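Local coordinates for protein methyl-coenzyme M reductase subunit beta (Methanosarcina barkeri, PDB 1E6Y) that forms part of the nickel-F430 enzyme that reduces methyl-coenzyme M with coenzyme B, releasing methane and the mixed heterodisulfide in the last step of methanogenesis, at residues G259-G262 against T263-S267; R271-A275 against G276-V280; Q322-S325 against S326-Y330. All coordinates share one frame; numbering follows the deposited sequence.

Contact 1: G259-G262 against T263-S267; sequences GTIG and TVIES
T263 OG1 is gripped by two partners: T260 N donates to it over 2.8 Å in a nearly straight bond (169°), and the side chain of N255, at the end of helix 247-255, is hydrogen-bonded to the same hydroxyl through OD1. The exchange is reciprocal, because T263 N donates to T260 OG1 at 3.2 Å, and T260 OG1 is also bonded to the backbone carbonyl oxygen of I107 of the gamma subunit. Each threonine places its hydroxyl between its own backbone N and carbonyl carbon (chi1 62° in T260, 60° in T263), the turn that lets each OG1 face the other residue's amide. The two side chains cross at about a right angle, and the methyl T263 CG2 comes within 3.7 Å of T260 OG1. G259 CA lies 3.2 Å from T263 OG1; a beta carbon at that glycine would press tightly on the hydroxyl. Behind the cap the first helical turn closes with V264 N donating to T260 O at 3.2 Å, while the bonds from I265 N to I261 O and from E266 N to G262 O are weak. The apolar faces meet loosely here, I261 CG2 standing 4.5 Å from I265 CD1. Against other helices, I261 touches T327 and N314, V264 touches A309, A310 and V313, and I265 touches F331 and I334. The amide of T263, at the start of the helix where a helical carbonyl partner is lacking, and that of the N-cap T260 are each met by the other residue's hydroxyl. The arrangement is a capping box, with T260 as N-cap of helix 261-274 at the border with the gamma subunit.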
loop_
_atom_site.group_PDB
_atom_site.type_symbol
_atom_site.label_atom_id
_atom_site.label_comp_id
_atom_site.label_asym_id
_atom_site.label_seq_id
_atom_site.Cartn_x
_atom_site.Cartn_y
_atom_site.Cartn_z
ATOM N N GLY E 259 -19.950 36.513 23.159
ATOM C CA GLY E 259 -20.414 35.137 23.204
ATOM C C GLY E 259 -19.331 34.082 23.292
ATOM O O GLY E 259 -18.156 34.342 23.033
ATOM N N THR E 260 -19.748 32.875 23.656
ATOM C CA THR E 260 -18.849 31.743 23.838
ATOM C C THR E 260 -19.503 30.525 23.189
ATOM O O THR E 260 -20.642 30.604 22.723
ATOM C CB THR E 260 -18.641 31.438 25.340
ATOM O OG1 THR E 260 -19.898 31.079 25.929
ATOM C CG2 THR E 260 -18.082 32.658 26.072
ATOM N N ILE E 261 -18.809 29.389 23.205
ATOM C CA ILE E 261 -19.419 28.121 22.811
ATOM C C ILE E 261 -20.710 27.885 23.603
ATOM O O ILE E 261 -21.727 27.480 23.039
ATOM C CB ILE E 261 -18.451 26.934 23.052
ATOM C CG1 ILE E 261 -17.209 27.085 22.168
ATOM C CG2 ILE E 261 -19.153 25.609 22.758
ATOM C CD1 ILE E 261 -16.076 26.142 22.528
ATOM N N GLY E 262 -20.676 28.229 24.890
ATOM C CA GLY E 262 -21.824 28.029 25.759
ATOM C C GLY E 262 -23.047 28.861 25.418
ATOM O O GLY E 262 -24.168 28.356 25.457
ATOM N N THR E 263 -22.848 30.136 25.090
ATOM C CA THR E 263 -23.974 31.017 24.778
ATOM C C THR E 263 -24.567 30.727 23.399
ATOM O O THR E 263 -25.758 30.951 23.172
ATOM C CB THR E 263 -23.582 32.511 24.856
ATOM O OG1 THR E 263 -22.533 32.790 23.920
ATOM C CG2 THR E 263 -23.116 32.866 26.264
ATOM N N VAL E 264 -23.755 30.177 22.499
ATOM C CA VAL E 264 -24.249 29.729 21.199
ATOM C C VAL E 264 -25.246 28.585 21.390
ATOM O O VAL E 264 -26.260 28.514 20.697
ATOM C CB VAL E 264 -23.084 29.263 20.283
ATOM C CG1 VAL E 264 -23.630 28.601 19.021
ATOM C CG2 VAL E 264 -22.214 30.450 19.909
ATOM N N ILE E 265 -24.998 27.749 22.392
ATOM C CA ILE E 265 -25.912 26.666 22.733
ATOM C C ILE E 265 -27.265 27.207 23.197
ATOM O O ILE E 265 -28.309 26.707 22.783
ATOM C CB ILE E 265 -25.291 25.742 23.814
ATOM C CG1 ILE E 265 -24.212 24.872 23.167
ATOM C CG2 ILE E 265 -26.355 24.851 24.450
ATOM C CD1 ILE E 265 -23.201 24.324 24.124
ATOM N N GLU E 266 -27.244 28.299 23.958
ATOM C CA GLU E 266 -28.475 28.955 24.389
ATOM C C GLU E 266 -29.282 29.448 23.186
ATOM O O GLU E 266 -30.487 29.210 23.099
ATOM C CB GLU E 266 -28.151 30.130 25.313
ATOM C CG GLU E 266 -29.359 30.708 26.036
ATOM C CD GLU E 266 -29.029 31.963 26.830
ATOM O OE1 GLU E 266 -27.835 32.196 27.130
ATOM O OE2 GLU E 266 -29.964 32.729 27.143
ATOM N N SER E 267 -28.587 30.057 22.226
ATOM C CA SER E 267 -29.196 30.507 20.976
ATOM C C SER E 267 -29.815 29.351 20.200
ATOM O O SER E 267 -30.934 29.464 19.696
ATOM C CB SER E 267 -28.151 31.194 20.097
ATOM O OG SER E 267 -27.713 32.404 20.678
#

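Contact 2: R271-A275 against G276-V280; sequences RAIEA and GIISV
A272 CB and the CG1 of I273 receive the end of I278 between them: I278 CG1 lies 3.9 Å from A272 CB and 3.8 Å from I273 CG1, the two isoleucine side chains crossing obliquely. I278 can reach back because its CG1 sits between its backbone N and carbonyl carbon (chi1 66°). W299 of helix 296-318 touches both A272 and I278, and Y291 of strand 289-293 both I273 and I278, completing the tight side. The turn itself makes fewer side-chain contacts and faces solvent: A275 and G276 are exposed, and A275 CB meets I277 CD1 at 3.8 Å. A water bridges the two segments, donating to I273 O (2.8 Å) and I278 O (2.7 Å). G276 N donates to I273 O at 3.0 Å from above the carbonyl plane; I277 N meets A272 O almost head-on at 3.0 Å, joined there by a weak bond from I278 N. The bonds from G276 N and I277 N, with the positive phi of G276 that favours glycine, make a Schellman motif ending helix 261-274. Amides and a water thus take up the carbonyls of A272 and I273, while aliphatic contact, a weak amide bond and that water hold I278.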
loop_
_atom_site.group_PDB
_atom_site.type_symbol
_atom_site.label_atom_id
_atom_site.label_comp_id
_atom_site.label_asym_id
_atom_site.label_seq_id
_atom_site.Cartn_x
_atom_site.Cartn_y
_atom_site.Cartn_z
ATOM N N ARG E 271 -33.909 28.909 19.801
ATOM C CA ARG E 271 -34.486 28.920 18.451
ATOM C C ARG E 271 -35.130 27.631 18.016
ATOM O O ARG E 271 -36.175 27.615 17.345
ATOM C CB ARG E 271 -33.385 29.345 17.465
ATOM C CG ARG E 271 -33.014 30.816 17.671
ATOM C CD ARG E 271 -31.710 31.121 16.980
ATOM N NE ARG E 271 -31.194 32.470 17.052
ATOM C CZ ARG E 271 -31.592 33.532 16.367
ATOM N NH1 ARG E 271 -31.024 34.719 16.490
ATOM N NH2 ARG E 271 -32.610 33.404 15.515
ATOM N N ALA E 272 -34.552 26.509 18.438
ATOM C CA ALA E 272 -35.124 25.200 18.125
ATOM C C ALA E 272 -36.481 25.007 18.803
ATOM O O ALA E 272 -37.390 24.412 18.225
ATOM C CB ALA E 272 -34.168 24.090 18.540
ATOM N N ILE E 273 -36.615 25.531 20.021
ATOM C CA ILE E 273 -37.875 25.470 20.761
ATOM C C ILE E 273 -38.923 26.394 20.141
ATOM O O ILE E 273 -40.070 25.995 19.940
ATOM C CB ILE E 273 -37.671 25.846 22.251
ATOM C CG1 ILE E 273 -36.866 24.750 22.956
ATOM C CG2 ILE E 273 -39.019 26.021 22.947
ATOM C CD1 ILE E 273 -36.363 25.139 24.325
ATOM N N GLU E 274 -38.504 27.604 19.781
ATOM C CA GLU E 274 -39.393 28.571 19.139
ATOM C C GLU E 274 -39.937 28.047 17.815
ATOM O O GLU E 274 -41.098 28.278 17.480
ATOM C CB GLU E 274 -38.659 29.893 18.905
ATOM C CG GLU E 274 -38.442 30.718 20.167
ATOM C CD GLU E 274 -37.443 31.851 19.978
ATOM O OE1 GLU E 274 -36.737 31.877 18.946
ATOM O OE2 GLU E 274 -37.335 32.701 20.887
ATOM N N ALA E 275 -39.108 27.303 17.088
ATOM C CA ALA E 275 -39.503 26.752 15.794
ATOM C C ALA E 275 -40.339 25.477 15.920
ATOM O O ALA E 275 -40.859 24.969 14.924
ATOM C CB ALA E 275 -38.263 26.487 14.944
ATOM N N GLY E 276 -40.456 24.958 17.139
ATOM C CA GLY E 276 -41.210 23.735 17.361
ATOM C C GLY E 276 -40.467 22.476 16.948
ATOM O O GLY E 276 -41.059 21.400 16.866
ATOM N N ILE E 277 -39.165 22.602 16.712
ATOM C CA ILE E 277 -38.347 21.474 16.275
ATOM C C ILE E 277 -38.070 20.510 17.430
ATOM O O ILE E 277 -37.970 19.300 17.222
ATOM C CB ILE E 277 -37.008 21.963 15.665
ATOM C CG1 ILE E 277 -37.288 22.801 14.415
ATOM C CG2 ILE E 277 -36.119 20.776 15.303
ATOM C CD1 ILE E 277 -36.089 23.575 13.920
ATOM N N ILE E 278 -37.945 21.051 18.641
ATOM C CA ILE E 278 -37.830 20.228 19.845
ATOM C C ILE E 278 -38.832 20.654 20.919
ATOM O O ILE E 278 -39.243 21.815 20.976
ATOM C CB ILE E 278 -36.394 20.268 20.447
ATOM C CG1 ILE E 278 -36.060 21.674 20.961
ATOM C CG2 ILE E 278 -35.381 19.830 19.403
ATOM C CD1 ILE E 278 -34.775 21.749 21.765
ATOM N N SER E 279 -39.246 19.691 21.738
ATOM C CA SER E 279 -40.190 19.932 22.826
ATOM C C SER E 279 -39.717 19.189 24.065
ATOM O O SER E 279 -38.984 18.206 23.960
ATOM C CB SER E 279 -41.586 19.425 22.446
ATOM O OG SER E 279 -42.101 20.116 21.323
ATOM N N VAL E 280 -40.156 19.644 25.235
ATOM C CA VAL E 280 -39.940 18.890 26.466
ATOM C C VAL E 280 -40.686 17.564 26.364
ATOM O O VAL E 280 -41.849 17.528 25.954
ATOM C CB VAL E 280 -40.436 19.666 27.712
ATOM C CG1 VAL E 280 -40.306 18.799 28.964
ATOM C CG2 VAL E 280 -39.638 20.945 27.882
HETATM O O HOH W 1 -41.256 23.647 20.832
#

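Contact 3: Q322-S325 against S326-Y330; sequences QNVS and STLLY
V324 and L328 lie side by side and point the same way, one turn apart, with V324 CG2 3.7 Å from L328 CD1. With the valine's CG1 between its backbone N and carbonyl carbon (chi1 68°), CG2 is left anti to the N and turned along the helix toward L328. Together the pair faces C389 of helix 387-395. T327 is oriented differently, its hydroxyl bonding back to the carbonyl four residues earlier in the first turn of helix 323-339: OG1 donates to N323 O at 2.6 Å, coming from above the carbonyl plane, 47° out of it. The helical amide T327 N reaches the same oxygen at 3.0 Å, tilted only 15° from that plane, one carbonyl thus serving two donors of a single residue. N314 of helix 296-318 ties the two side chains to its own helix, since its ND2 bonds T327 OG1 and its O accepts from N323 ND2. S326 OG stands 3.1 Å from N323 O, but its proton may go instead to D113 of the gamma subunit. With T327 replaced by an alanine, N314 ND2 would probably lose its hydroxyl partner, and N323 O would keep only the backbone amide of this residue as donor. The buried hydroxyls of T327 and S326 thus meet carbonyl, amide or carboxylate groups, beside a purely aliphatic pair.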
loop_
_atom_site.group_PDB
_atom_site.type_symbol
_atom_site.label_atom_id
_atom_site.label_comp_id
_atom_site.label_asym_id
_atom_site.label_seq_id
_atom_site.Cartn_x
_atom_site.Cartn_y
_atom_site.Cartn_z
ATOM N N GLN E 322 -6.912 26.802 15.741
ATOM C CA GLN E 322 -6.863 25.597 16.571
ATOM C C GLN E 322 -8.104 25.400 17.437
ATOM O O GLN E 322 -8.427 24.269 17.809
ATOM C CB GLN E 322 -5.618 25.606 17.459
ATOM C CG GLN E 322 -5.676 26.597 18.613
ATOM C CD GLN E 322 -4.369 26.668 19.363
ATOM O OE1 GLN E 322 -3.392 27.231 18.874
ATOM N NE2 GLN E 322 -4.328 26.057 20.539
ATOM N N ASN E 323 -8.833 26.485 17.696
ATOM C CA ASN E 323 -10.012 26.440 18.559
ATOM C C ASN E 323 -11.142 25.592 17.979
ATOM O O ASN E 323 -12.057 25.195 18.698
ATOM C CB ASN E 323 -10.532 27.857 18.828
ATOM C CG ASN E 323 -9.541 28.711 19.592
ATOM O OD1 ASN E 323 -8.462 28.252 19.966
ATOM N ND2 ASN E 323 -9.893 29.974 19.807
ATOM N N VAL E 324 -11.063 25.302 16.683
ATOM C CA VAL E 324 -12.126 24.570 15.998
ATOM C C VAL E 324 -12.301 23.127 16.485
ATOM O O VAL E 324 -13.428 22.637 16.560
ATOM C CB VAL E 324 -11.916 24.572 14.459
ATOM C CG1 VAL E 324 -10.686 23.752 14.078
ATOM C CG2 VAL E 324 -13.153 24.036 13.762
ATOM N N SER E 325 -11.207 22.455 16.839
ATOM C CA SER E 325 -11.302 21.049 17.231
ATOM C C SER E 325 -12.078 20.880 18.534
ATOM O O SER E 325 -12.988 20.055 18.621
ATOM C CB SER E 325 -9.910 20.406 17.345
ATOM O OG SER E 325 -9.098 21.044 18.314
ATOM N N SER E 326 -11.790 21.742 19.506
ATOM C CA SER E 326 -12.484 21.701 20.790
ATOM C C SER E 326 -13.896 22.278 20.683
ATOM O O SER E 326 -14.806 21.844 21.390
ATOM C CB SER E 326 -11.683 22.464 21.849
ATOM O OG SER E 326 -11.366 23.770 21.404
ATOM N N THR E 327 -14.082 23.229 19.768
ATOM C CA THR E 327 -15.397 23.823 19.536
ATOM C C THR E 327 -16.395 22.777 19.043
ATOM O O THR E 327 -17.506 22.681 19.557
ATOM C CB THR E 327 -15.326 24.969 18.502
ATOM O OG1 THR E 327 -14.505 26.027 19.011
ATOM C CG2 THR E 327 -16.712 25.510 18.216
ATOM N N LEU E 328 -15.984 21.987 18.055
ATOM C CA LEU E 328 -16.830 20.932 17.499
ATOM C C LEU E 328 -17.154 19.868 18.549
ATOM O O LEU E 328 -18.279 19.368 18.609
ATOM C CB LEU E 328 -16.137 20.283 16.294
ATOM C CG LEU E 328 -16.409 20.862 14.900
ATOM C CD1 LEU E 328 -16.259 22.376 14.909
ATOM C CD2 LEU E 328 -15.454 20.228 13.893
ATOM N N LEU E 329 -16.175 19.563 19.400
ATOM C CA LEU E 329 -16.357 18.594 20.478
ATOM C C LEU E 329 -17.341 19.131 21.511
ATOM O O LEU E 329 -18.398 18.542 21.747
ATOM C CB LEU E 329 -15.014 18.295 21.155
ATOM C CG LEU E 329 -14.810 16.935 21.838
ATOM C CD1 LEU E 329 -13.366 16.842 22.310
ATOM C CD2 LEU E 329 -15.759 16.749 23.014
ATOM N N TYR E 330 -17.017 20.289 22.073
ATOM C CA TYR E 330 -17.735 20.778 23.236
ATOM C C TYR E 330 -19.074 21.430 22.950
ATOM O O TYR E 330 -19.988 21.311 23.760
ATOM C CB TYR E 330 -16.835 21.702 24.057
ATOM C CG TYR E 330 -15.771 20.918 24.780
ATOM C CD1 TYR E 330 -14.447 20.948 24.349
ATOM C CD2 TYR E 330 -16.131 19.957 25.723
ATOM C CE1 TYR E 330 -13.516 20.022 24.816
ATOM C CE2 TYR E 330 -15.214 19.030 26.193
ATOM C CZ TYR E 330 -13.915 19.057 25.730
ATOM O OH TYR E 330 -13.051 18.057 26.107
#

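Contacts 1 and 2 bracket helix 261-274: the first caps its start and the second ends it and leads into strand 278-283, their centres about 16 Å apart. Contact 3 is on helix 323-339, which meets the first helix where I261 CD1 packs 3.8 Å from T327 CA; contacts 2 and 3 do not touch, their nearest atoms about 15 Å apart. Contacts 1 and 3 are buried, and their threonine hydroxyls bond to protein partners; contact 2 touches the gamma subunit through I273 alone among its residues. Farther from the chain's centre, contact 2 is partly exposed and uses water as well as backbone bonds. Helix 296-318 packs against all three.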